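Local coordinates for protein GTN Reductase (Agrobacterium tumefaciens, PDB 5N6G) that probably reduces activated carbon–carbon double bonds with FMN and a nicotinamide cofactor, as an ene-reductase of the Old Yellow Enzyme family, at residues Q97-G102 with E176-N181; Y183-F188 with A208-E213; F331-D336 with T364-L369. All blocks are in the same frame, centred on the assembly; numbering follows the deposited sequence.

Contact 1. Residues Q97-G102 with E176-N181; sequences QIWHVG and EIHAAN. With FMN (flavin mononucleotide), chain B; 8OZ (2-Phenylacrylic acid), chain C.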
# COMPACT_ATOMS: atom_id res chain seq x y z
N GLN A 97 -5.93 1.52 0.07
CA GLN A 97 -4.56 1.77 -0.37
C GLN A 97 -4.62 2.33 -1.78
O GLN A 97 -4.67 1.58 -2.75
CB GLN A 97 -3.69 0.51 -0.32
CG GLN A 97 -2.24 0.91 -0.59
CD GLN A 97 -1.26 -0.22 -0.77
OE1 GLN A 97 -1.44 -1.12 -1.59
NE2 GLN A 97 -0.16 -0.13 -0.06
N ILE A 98 -4.57 3.65 -1.91
CA ILE A 98 -4.78 4.27 -3.21
C ILE A 98 -3.46 4.26 -3.98
O ILE A 98 -2.39 4.62 -3.45
CB ILE A 98 -5.39 5.68 -3.07
CG1 ILE A 98 -4.50 6.65 -2.27
CG2 ILE A 98 -6.82 5.55 -2.45
CD1 ILE A 98 -5.10 8.09 -2.23
N TRP A 99 -3.52 3.83 -5.23
CA TRP A 99 -2.38 3.29 -5.94
C TRP A 99 -2.22 3.92 -7.32
O TRP A 99 -3.20 4.17 -8.01
CB TRP A 99 -2.59 1.81 -6.09
CG TRP A 99 -1.45 0.94 -6.48
CD1 TRP A 99 -0.11 1.22 -6.45
CD2 TRP A 99 -1.57 -0.42 -6.91
NE1 TRP A 99 0.60 0.11 -6.84
CE2 TRP A 99 -0.27 -0.91 -7.13
CE3 TRP A 99 -2.67 -1.26 -7.12
CZ2 TRP A 99 -0.04 -2.21 -7.54
CZ3 TRP A 99 -2.45 -2.54 -7.53
CH2 TRP A 99 -1.14 -3.01 -7.75
N HIS A 100 -0.98 4.15 -7.71
CA HIS A 100 -0.62 4.40 -9.10
C HIS A 100 0.66 3.62 -9.35
O HIS A 100 1.67 3.84 -8.68
CB HIS A 100 -0.42 5.90 -9.41
CG HIS A 100 -0.38 6.21 -10.86
ND1 HIS A 100 0.50 5.62 -11.74
CD2 HIS A 100 -1.13 7.07 -11.59
CE1 HIS A 100 0.27 6.08 -12.96
NE2 HIS A 100 -0.70 6.97 -12.89
N VAL A 101 0.62 2.73 -10.33
CA VAL A 101 1.75 1.85 -10.59
C VAL A 101 2.89 2.48 -11.38
O VAL A 101 3.98 1.89 -11.44
CB VAL A 101 1.35 0.60 -11.39
CG1 VAL A 101 0.35 -0.20 -10.58
CG2 VAL A 101 0.79 0.96 -12.76
N GLY A 102 2.67 3.64 -11.99
CA GLY A 102 3.69 4.20 -12.86
C GLY A 102 4.12 3.23 -13.95
O GLY A 102 3.30 2.68 -14.69
N GLU A 176 -4.54 4.89 2.71
CA GLU A 176 -3.10 4.72 2.75
C GLU A 176 -2.55 5.03 1.37
O GLU A 176 -2.88 4.33 0.41
CB GLU A 176 -2.71 3.30 3.18
CG GLU A 176 -1.21 3.06 3.15
CD GLU A 176 -0.81 1.68 3.67
OE1 GLU A 176 -0.71 1.48 4.92
OE2 GLU A 176 -0.54 0.80 2.82
N ILE A 177 -1.72 6.05 1.26
CA ILE A 177 -1.08 6.34 -0.02
C ILE A 177 -0.01 5.28 -0.26
O ILE A 177 0.90 5.10 0.54
CB ILE A 177 -0.47 7.75 -0.01
CG1 ILE A 177 -1.54 8.82 0.07
CG2 ILE A 177 0.36 7.96 -1.25
CD1 ILE A 177 -1.02 10.17 0.58
N HIS A 178 -0.11 4.57 -1.39
CA HIS A 178 0.92 3.60 -1.76
C HIS A 178 2.15 4.33 -2.27
O HIS A 178 2.21 4.75 -3.43
CB HIS A 178 0.40 2.64 -2.81
CG HIS A 178 1.20 1.38 -2.92
ND1 HIS A 178 2.53 1.29 -2.54
CD2 HIS A 178 0.86 0.14 -3.35
CE1 HIS A 178 2.95 0.05 -2.70
NE2 HIS A 178 1.96 -0.66 -3.21
N ALA A 179 3.17 4.45 -1.42
CA ALA A 179 4.41 5.10 -1.82
C ALA A 179 5.58 4.15 -1.67
O ALA A 179 6.70 4.55 -1.35
CB ALA A 179 4.65 6.37 -1.01
N ALA A 180 5.32 2.87 -1.94
CA ALA A 180 6.22 1.78 -1.66
C ALA A 180 6.39 0.90 -2.90
O ALA A 180 5.81 1.15 -3.96
CB ALA A 180 5.71 0.96 -0.46
N ASN A 181 7.26 -0.09 -2.76
CA ASN A 181 7.42 -1.23 -3.66
C ASN A 181 7.59 -0.85 -5.13
O ASN A 181 7.15 -1.57 -6.02
CB ASN A 181 6.27 -2.21 -3.49
CG ASN A 181 6.20 -2.74 -2.08
OD1 ASN A 181 7.22 -2.83 -1.40
ND2 ASN A 181 5.02 -3.08 -1.64
N1 FMN B . 2.03 -4.59 -0.66
C2 FMN B . 1.36 -3.43 -0.95
O2 FMN B . 1.76 -2.32 -0.52
N3 FMN B . 0.21 -3.48 -1.70
C4 FMN B . -0.34 -4.61 -2.26
O4 FMN B . -1.40 -4.55 -2.89
C4A FMN B . 0.38 -5.83 -1.98
N5 FMN B . -0.10 -6.96 -2.44
C5A FMN B . 0.52 -8.13 -2.03
C6 FMN B . -0.05 -9.34 -2.42
C7 FMN B . 0.45 -10.55 -1.95
C7M FMN B . -0.22 -11.83 -2.37
C8 FMN B . 1.55 -10.55 -1.07
C8M FMN B . 2.07 -11.83 -0.49
C9 FMN B . 2.13 -9.35 -0.70
C9A FMN B . 1.62 -8.14 -1.17
N10 FMN B . 2.11 -6.90 -0.72
C10 FMN B . 1.54 -5.73 -1.13
C1' FMN B . 3.13 -6.90 0.34
C2' FMN B . 2.50 -7.16 1.70
O2' FMN B . 1.64 -6.08 2.08
C3' FMN B . 3.54 -7.37 2.81
O3' FMN B . 4.41 -6.25 2.87
C4' FMN B . 4.38 -8.63 2.64
O4' FMN B . 3.53 -9.77 2.44
C5' FMN B . 5.33 -8.86 3.80
O5' FMN B . 4.59 -9.06 5.02
P FMN B . 4.36 -10.50 5.73
O1P FMN B . 5.75 -10.99 6.09
O2P FMN B . 3.73 -11.38 4.67
O3P FMN B . 3.49 -10.21 6.90
C4 8OZ C . 2.07 -8.55 -5.41
C5 8OZ C . 1.53 -8.70 -6.67
C6 8OZ C . 1.11 -7.60 -7.37
C7 8OZ C . 1.20 -6.33 -6.81
C8 8OZ C . 2.94 -4.38 -4.14
C 8OZ C . 0.68 -4.02 -5.01
O 8OZ C . 2.92 -3.37 -3.48
C1 8OZ C . 1.72 -4.82 -4.89
C2 8OZ C . 1.73 -6.17 -5.54
C3 8OZ C . 2.17 -7.29 -4.85
O1 8OZ C . 4.01 -5.13 -4.25
O HOH W 1 -0.08 5.55 -4.86
O HOH W 2 2.94 4.86 -6.15

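Contact 2. Residues Y183-F188 with A208-E213; sequences YLIEQF and ARFLLE. With 8OZ (2-Phenylacrylic acid), chain C.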
# COMPACT_ATOMS: atom_id res chain seq x y z
N TYR A 183 6.54 1.54 -7.12
CA TYR A 183 5.48 2.10 -7.94
C TYR A 183 5.72 3.60 -8.14
O TYR A 183 6.84 4.08 -7.98
CB TYR A 183 4.12 1.72 -7.35
CG TYR A 183 3.94 0.21 -7.47
CD1 TYR A 183 3.81 -0.38 -8.71
CD2 TYR A 183 3.93 -0.61 -6.35
CE1 TYR A 183 3.64 -1.76 -8.84
CE2 TYR A 183 3.79 -2.00 -6.48
CZ TYR A 183 3.62 -2.55 -7.72
OH TYR A 183 3.47 -3.91 -7.87
N LEU A 184 4.72 4.33 -8.62
CA LEU A 184 4.98 5.66 -9.19
C LEU A 184 5.72 6.58 -8.22
O LEU A 184 6.68 7.25 -8.61
CB LEU A 184 3.69 6.32 -9.65
CG LEU A 184 3.88 7.70 -10.31
CD1 LEU A 184 4.62 7.58 -11.62
CD2 LEU A 184 2.53 8.42 -10.49
N ILE A 185 5.23 6.70 -6.99
CA ILE A 185 5.83 7.66 -6.07
C ILE A 185 7.27 7.28 -5.79
O ILE A 185 8.16 8.14 -5.77
CB ILE A 185 4.99 7.79 -4.79
CG1 ILE A 185 3.61 8.37 -5.12
CG2 ILE A 185 5.68 8.72 -3.79
CD1 ILE A 185 2.62 8.38 -3.96
N GLU A 186 7.52 5.98 -5.60
CA GLU A 186 8.88 5.50 -5.38
C GLU A 186 9.77 5.72 -6.59
O GLU A 186 10.98 5.92 -6.46
CB GLU A 186 8.91 4.01 -5.05
CG GLU A 186 9.05 3.74 -3.61
CD GLU A 186 9.78 2.44 -3.29
OE1 GLU A 186 10.30 1.70 -4.18
OE2 GLU A 186 9.81 2.17 -2.08
N GLN A 187 9.19 5.61 -7.79
CA GLN A 187 9.96 5.86 -9.01
C GLN A 187 10.51 7.29 -9.04
O GLN A 187 11.64 7.52 -9.47
CB GLN A 187 9.09 5.58 -10.24
CG GLN A 187 8.79 4.11 -10.45
CD GLN A 187 7.54 3.84 -11.28
OE1 GLN A 187 7.23 4.57 -12.23
NE2 GLN A 187 6.84 2.76 -10.96
N PHE A 188 9.72 8.26 -8.55
CA PHE A 188 10.23 9.62 -8.39
C PHE A 188 11.26 9.70 -7.27
O PHE A 188 12.26 10.44 -7.38
CB PHE A 188 9.08 10.57 -8.06
CG PHE A 188 8.33 11.11 -9.25
CD1 PHE A 188 7.21 10.46 -9.75
CD2 PHE A 188 8.71 12.30 -9.86
CE1 PHE A 188 6.53 10.96 -10.83
CE2 PHE A 188 8.01 12.83 -10.93
CZ PHE A 188 6.92 12.17 -11.42
N ALA A 208 11.72 14.02 -3.51
CA ALA A 208 10.62 13.90 -2.56
C ALA A 208 9.43 14.78 -2.90
O ALA A 208 8.37 14.64 -2.28
CB ALA A 208 11.12 14.25 -1.16
N ARG A 209 9.59 15.71 -3.84
CA ARG A 209 8.57 16.73 -4.10
C ARG A 209 7.24 16.11 -4.49
O ARG A 209 6.19 16.52 -4.00
CB ARG A 209 9.06 17.66 -5.21
CG ARG A 209 8.11 18.81 -5.51
CD ARG A 209 8.67 19.72 -6.62
NE ARG A 209 10.04 20.14 -6.33
CZ ARG A 209 10.38 21.03 -5.40
NH1 ARG A 209 9.45 21.59 -4.65
NH2 ARG A 209 11.65 21.31 -5.20
N PHE A 210 7.27 15.13 -5.41
CA PHE A 210 6.01 14.51 -5.84
C PHE A 210 5.31 13.82 -4.67
O PHE A 210 4.09 13.98 -4.49
CB PHE A 210 6.27 13.53 -6.99
CG PHE A 210 5.01 12.89 -7.52
CD1 PHE A 210 4.04 13.65 -8.16
CD2 PHE A 210 4.80 11.53 -7.37
CE1 PHE A 210 2.88 13.06 -8.66
CE2 PHE A 210 3.65 10.93 -7.86
CZ PHE A 210 2.70 11.68 -8.49
N LEU A 211 6.04 13.02 -3.90
CA LEU A 211 5.44 12.36 -2.73
C LEU A 211 4.71 13.38 -1.87
O LEU A 211 3.57 13.17 -1.44
CB LEU A 211 6.51 11.63 -1.93
CG LEU A 211 6.05 10.83 -0.70
CD1 LEU A 211 7.06 9.75 -0.36
CD2 LEU A 211 5.85 11.70 0.53
N LEU A 212 5.38 14.50 -1.58
CA LEU A 212 4.79 15.45 -0.64
C LEU A 212 3.63 16.21 -1.28
O LEU A 212 2.67 16.56 -0.59
CB LEU A 212 5.87 16.39 -0.11
CG LEU A 212 6.92 15.70 0.74
CD1 LEU A 212 8.07 16.67 1.01
CD2 LEU A 212 6.36 15.21 2.06
N GLU A 213 3.66 16.39 -2.60
CA GLU A 213 2.51 16.99 -3.28
C GLU A 213 1.31 16.06 -3.25
O GLU A 213 0.17 16.52 -3.09
CB GLU A 213 2.86 17.37 -4.72
CG GLU A 213 3.73 18.61 -4.79
CD GLU A 213 4.22 18.96 -6.19
OE1 GLU A 213 4.14 18.12 -7.10
OE2 GLU A 213 4.69 20.11 -6.37
C4 8OZ C . 2.07 -8.55 -5.41
C5 8OZ C . 1.53 -8.70 -6.67
C6 8OZ C . 1.11 -7.60 -7.37
C7 8OZ C . 1.20 -6.33 -6.81
C8 8OZ C . 2.94 -4.38 -4.14
C 8OZ C . 0.68 -4.02 -5.01
O 8OZ C . 2.92 -3.37 -3.48
C1 8OZ C . 1.72 -4.82 -4.89
C2 8OZ C . 1.73 -6.17 -5.54
C3 8OZ C . 2.17 -7.29 -4.85
O1 8OZ C . 4.01 -5.13 -4.25
O HOH W 3 8.42 11.32 -4.79

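Contact 3. Residues F331-D336 with T364-L369; sequences FIANPD and TDYPAL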
# COMPACT_ATOMS: atom_id res chain seq x y z
N PHE A 331 -2.50 -13.07 7.26
CA PHE A 331 -3.91 -12.71 7.08
C PHE A 331 -4.54 -13.36 5.85
O PHE A 331 -5.75 -13.62 5.85
CB PHE A 331 -4.08 -11.18 7.03
CG PHE A 331 -4.59 -10.60 8.31
CD1 PHE A 331 -5.84 -10.98 8.79
CD2 PHE A 331 -3.85 -9.70 9.04
CE1 PHE A 331 -6.33 -10.47 9.97
CE2 PHE A 331 -4.33 -9.17 10.21
CZ PHE A 331 -5.58 -9.57 10.68
N ILE A 332 -3.76 -13.67 4.81
CA ILE A 332 -4.30 -14.48 3.72
C ILE A 332 -4.90 -15.75 4.28
O ILE A 332 -6.02 -16.13 3.94
CB ILE A 332 -3.20 -14.80 2.68
CG1 ILE A 332 -2.81 -13.54 1.94
CG2 ILE A 332 -3.68 -15.90 1.72
CD1 ILE A 332 -1.65 -13.74 0.97
N ALA A 333 -4.17 -16.42 5.16
CA ALA A 333 -4.50 -17.78 5.54
C ALA A 333 -5.31 -17.88 6.82
O ALA A 333 -5.79 -18.97 7.14
CB ALA A 333 -3.21 -18.60 5.70
N ASN A 334 -5.46 -16.79 7.58
CA ASN A 334 -6.08 -16.82 8.91
C ASN A 334 -7.06 -15.67 9.00
O ASN A 334 -6.68 -14.55 9.42
CB ASN A 334 -5.02 -16.73 10.00
CG ASN A 334 -4.11 -17.92 9.99
OD1 ASN A 334 -4.44 -18.96 10.55
ND2 ASN A 334 -2.96 -17.79 9.32
N PRO A 335 -8.31 -15.89 8.64
CA PRO A 335 -9.28 -14.78 8.74
C PRO A 335 -9.41 -14.27 10.16
O PRO A 335 -9.51 -13.05 10.37
CB PRO A 335 -10.58 -15.42 8.21
CG PRO A 335 -10.40 -16.88 8.36
CD PRO A 335 -8.93 -17.14 8.16
N ASP A 336 -9.39 -15.17 11.13
CA ASP A 336 -9.44 -14.82 12.55
C ASP A 336 -8.05 -14.80 13.17
O ASP A 336 -7.83 -15.32 14.26
CB ASP A 336 -10.35 -15.78 13.31
CG ASP A 336 -9.93 -17.24 13.19
OD1 ASP A 336 -9.13 -17.59 12.31
OD2 ASP A 336 -10.43 -18.05 14.00
N THR A 364 -11.48 -17.21 0.26
CA THR A 364 -12.50 -17.17 1.31
C THR A 364 -12.69 -18.51 2.02
O THR A 364 -13.56 -18.62 2.90
CB THR A 364 -13.83 -16.72 0.73
OG1 THR A 364 -14.09 -17.48 -0.45
CG2 THR A 364 -13.82 -15.24 0.36
N ASP A 365 -11.92 -19.54 1.66
CA ASP A 365 -12.15 -20.86 2.23
C ASP A 365 -11.08 -21.28 3.22
O ASP A 365 -11.02 -22.46 3.58
CB ASP A 365 -12.27 -21.91 1.12
CG ASP A 365 -10.97 -22.13 0.37
OD1 ASP A 365 -10.06 -21.28 0.49
OD2 ASP A 365 -10.86 -23.16 -0.31
N TYR A 366 -10.22 -20.37 3.66
CA TYR A 366 -9.37 -20.70 4.79
C TYR A 366 -10.22 -20.71 6.06
O TYR A 366 -10.96 -19.75 6.31
CB TYR A 366 -8.26 -19.71 4.96
CG TYR A 366 -7.14 -19.73 3.96
CD1 TYR A 366 -6.05 -20.56 4.14
CD2 TYR A 366 -7.13 -18.84 2.88
CE1 TYR A 366 -4.98 -20.55 3.25
CE2 TYR A 366 -6.05 -18.82 1.99
CZ TYR A 366 -4.98 -19.68 2.18
OH TYR A 366 -3.88 -19.67 1.32
N PRO A 367 -10.10 -21.73 6.90
CA PRO A 367 -11.01 -21.85 8.04
C PRO A 367 -10.63 -20.98 9.22
O PRO A 367 -9.45 -20.71 9.49
CB PRO A 367 -10.90 -23.33 8.41
CG PRO A 367 -9.52 -23.69 8.02
CD PRO A 367 -9.25 -22.91 6.75
N ALA A 368 -11.66 -20.52 9.91
CA ALA A 368 -11.50 -19.93 11.23
C ALA A 368 -11.49 -21.04 12.29
O ALA A 368 -11.80 -22.20 12.03
CB ALA A 368 -12.62 -18.93 11.51
N LEU A 369 -11.10 -20.66 13.50
CA LEU A 369 -11.16 -21.58 14.62
C LEU A 369 -12.60 -21.97 14.93
O LEU A 369 -13.55 -21.23 14.63
CB LEU A 369 -10.52 -20.96 15.86
CG LEU A 369 -9.03 -20.63 15.86
CD1 LEU A 369 -8.70 -19.78 17.08
CD2 LEU A 369 -8.18 -21.90 15.85

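Contact 1. Residues Q97-G102 with E176-N181
His178 lies between two flat groups of 97-102. The Gln97 amide covers one face of its imidazole, with NE2 displaced toward the rim and the planes 23° apart. On the other side of the ring plane, the five-membered ring of Trp99 forms an offset stack, its centroid 4.5 Å from that of the His178 ring. The far face of the Trp99 indole carries Val101 CG1. Two partners meet the imidazole edge: Ala180 N donates to His178 ND1 in the ring plane, and His178 NE2 donates to O of 2-phenylacrylic acid at 2.9 Å. Asn181 ND2 gives the same ligand oxygen a second bond of 2.8 Å, the His/Asn grip on an activating group known from Old Yellow Enzymes. The methylene carbon C of the ligand comes within 3.2 Å of Trp99 CZ2.

Gln97 faces the flavin with both ends of its amide. OE1 accepts from FMN N3 and NE2 donates to FMN O2, each at 2.9 Å, which fixes the amide flip. Its chain gets there fully extended, CG anti to the backbone N (chi1 -172°). A weak, bent bond also runs from Gln97 NE2 to Glu176 OE2, while Glu176 OE1 is held by His265.

The backbones pair in parallel: Ile98 N donates to Glu176 O at 2.9 Å, and His178 N to Ile98 O at 3.1 Å. Beyond this ladder, waters link His178 O to Ile98 O and His100 O. Strands 94-99 and 174-178 are the third and fourth of the TIM barrel. Gln97 and Glu176 share the face beside Arg230 of the next strand, whereas Ile98 and Ile177 pack outward against helix 204-222; Ile98 also meets Tyr160 of helix 150-169.

Contact 2. Residues Y183-F188 with A208-E213
Phe188 and Phe210 stack where a short loop helix of the TIM barrel packs on one of its outer helices. The short helix 184-189 sits in the connection after the fourth strand, and helix 204-222 is the long outer helix completing that beta-alpha unit. Their segments run roughly antiparallel, at 146°, with axes 8.4 Å apart.

The tight part is wholly apolar. The two phenyl rings form an offset stack with planes 26° apart, and Phe210 CD2 lies 3.6 Å from Phe188 CD1. Phe210 CB also sits over the Phe188 face as a CH-pi contact, so side-chain stem and ring both press on the same aromatic. With CG anti to its backbone N (chi1 -178°), Phe210 reaches the short helix and brings its CE2 against two aliphatic branches, 3.8 Å from Leu184 CD2 and equally far from Ile185 CG1. Ile185 CG2, the other branch, meets Leu211 CB at 3.6 Å. Ile153 of helix 150-169 touches both phenylalanines, extending the apolar cluster.

Beside it the packing relaxes. A water accepts from Leu211 N and gives only a weak bond to Ile185 O, filling in where the backbones do not meet directly. Leu212, on the partly exposed side of the long helix, points away from the short one and packs on helix 245-256. At the start of the short helix, Tyr183 holds the N-cap position and faces the active site, its OH hydrogen-bonded to Tyr65 OH and its ring edge presenting CE2 to O of 2-phenylacrylic acid at 3.4 Å.

Contact 3. Residues F331-D336 with T364-L369
Tyr366 lays one face of its ring over the last turn of the helix at 331-333. Ala333 CA stands above the ring centre, 3.5 Å from the centroid and 12° off the normal, a CH-pi contact made by the backbone itself. The carbonyl carbon of Ile332 lies over the same face nearer the rim, and Ile332 O approaches Tyr366 CD2 at 3.1 Å. The methyls complete the fit: Ala333 CB meets Tyr366 CE1 at 3.6 Å, and Ile332 CG2 runs alongside to Tyr366 CE2 at 3.8 Å. The phenol OH passes beyond both segments to accept from Asn351 N, which pins the far end of the ring.

Past the helix end the chains continue side by side without a beta ladder. The Pro335 ring rests on the backbone of 366-367, its CG 3.6 Å from Tyr366 O. Next, Asp336 makes the one direct hydrogen bond across the contact: Leu369 N donates to Asp336 OD2 at 2.7 Å and 171°, reaching the oxygen on its syn side but tilted out of the carboxylate plane. The group is placed there by a chi1 of 58°, with CG between backbone N and carbonyl carbon. Although Asp336 occupies the N-cap position of helix 337-343, its carboxylate makes no capping bond; OD1 instead forms a salt bridge with Arg340. Ala368 CB lies 3.4 Å from Asp336 OD2.

The contact joins the C-terminal tail to the short helix after the eighth strand, beside the flavin site. Asn348 ND2 bonds to both Ala333 O and Pro367 O, tying the two segments together again. Helix 329-333 follows FMN-binding Gly328 and starts at Lys329, which also binds FMN; the side chain of Ile332 comes within about 4 Å of the flavin. Helix 337-343 borders the tail, Leu369 touching its Arg339 and Arg340.

How the contacts relate
Contacts 1 and 2 adjoin and share the fourth beta-alpha unit, to which contact 1 adds the third strand: strand 174-178 is followed, after a short loop, by helix 184-189, and His100 O and Val101 O of contact 1 probably bond to Leu184 N and Gln187 NE2 of contact 2. Both border 2-phenylacrylic acid. Contact 1, near the chain centre, is buried and polar, combining a strand ladder with ligand-directed side chains; contact 2, one layer outward, is also buried but almost purely apolar. Contact 3 lies across the chain's centre from contact 2, about 35 Å between centres, partly exposed, where a tail without regular structure meets a helix end through one tyrosine face and one carboxylate.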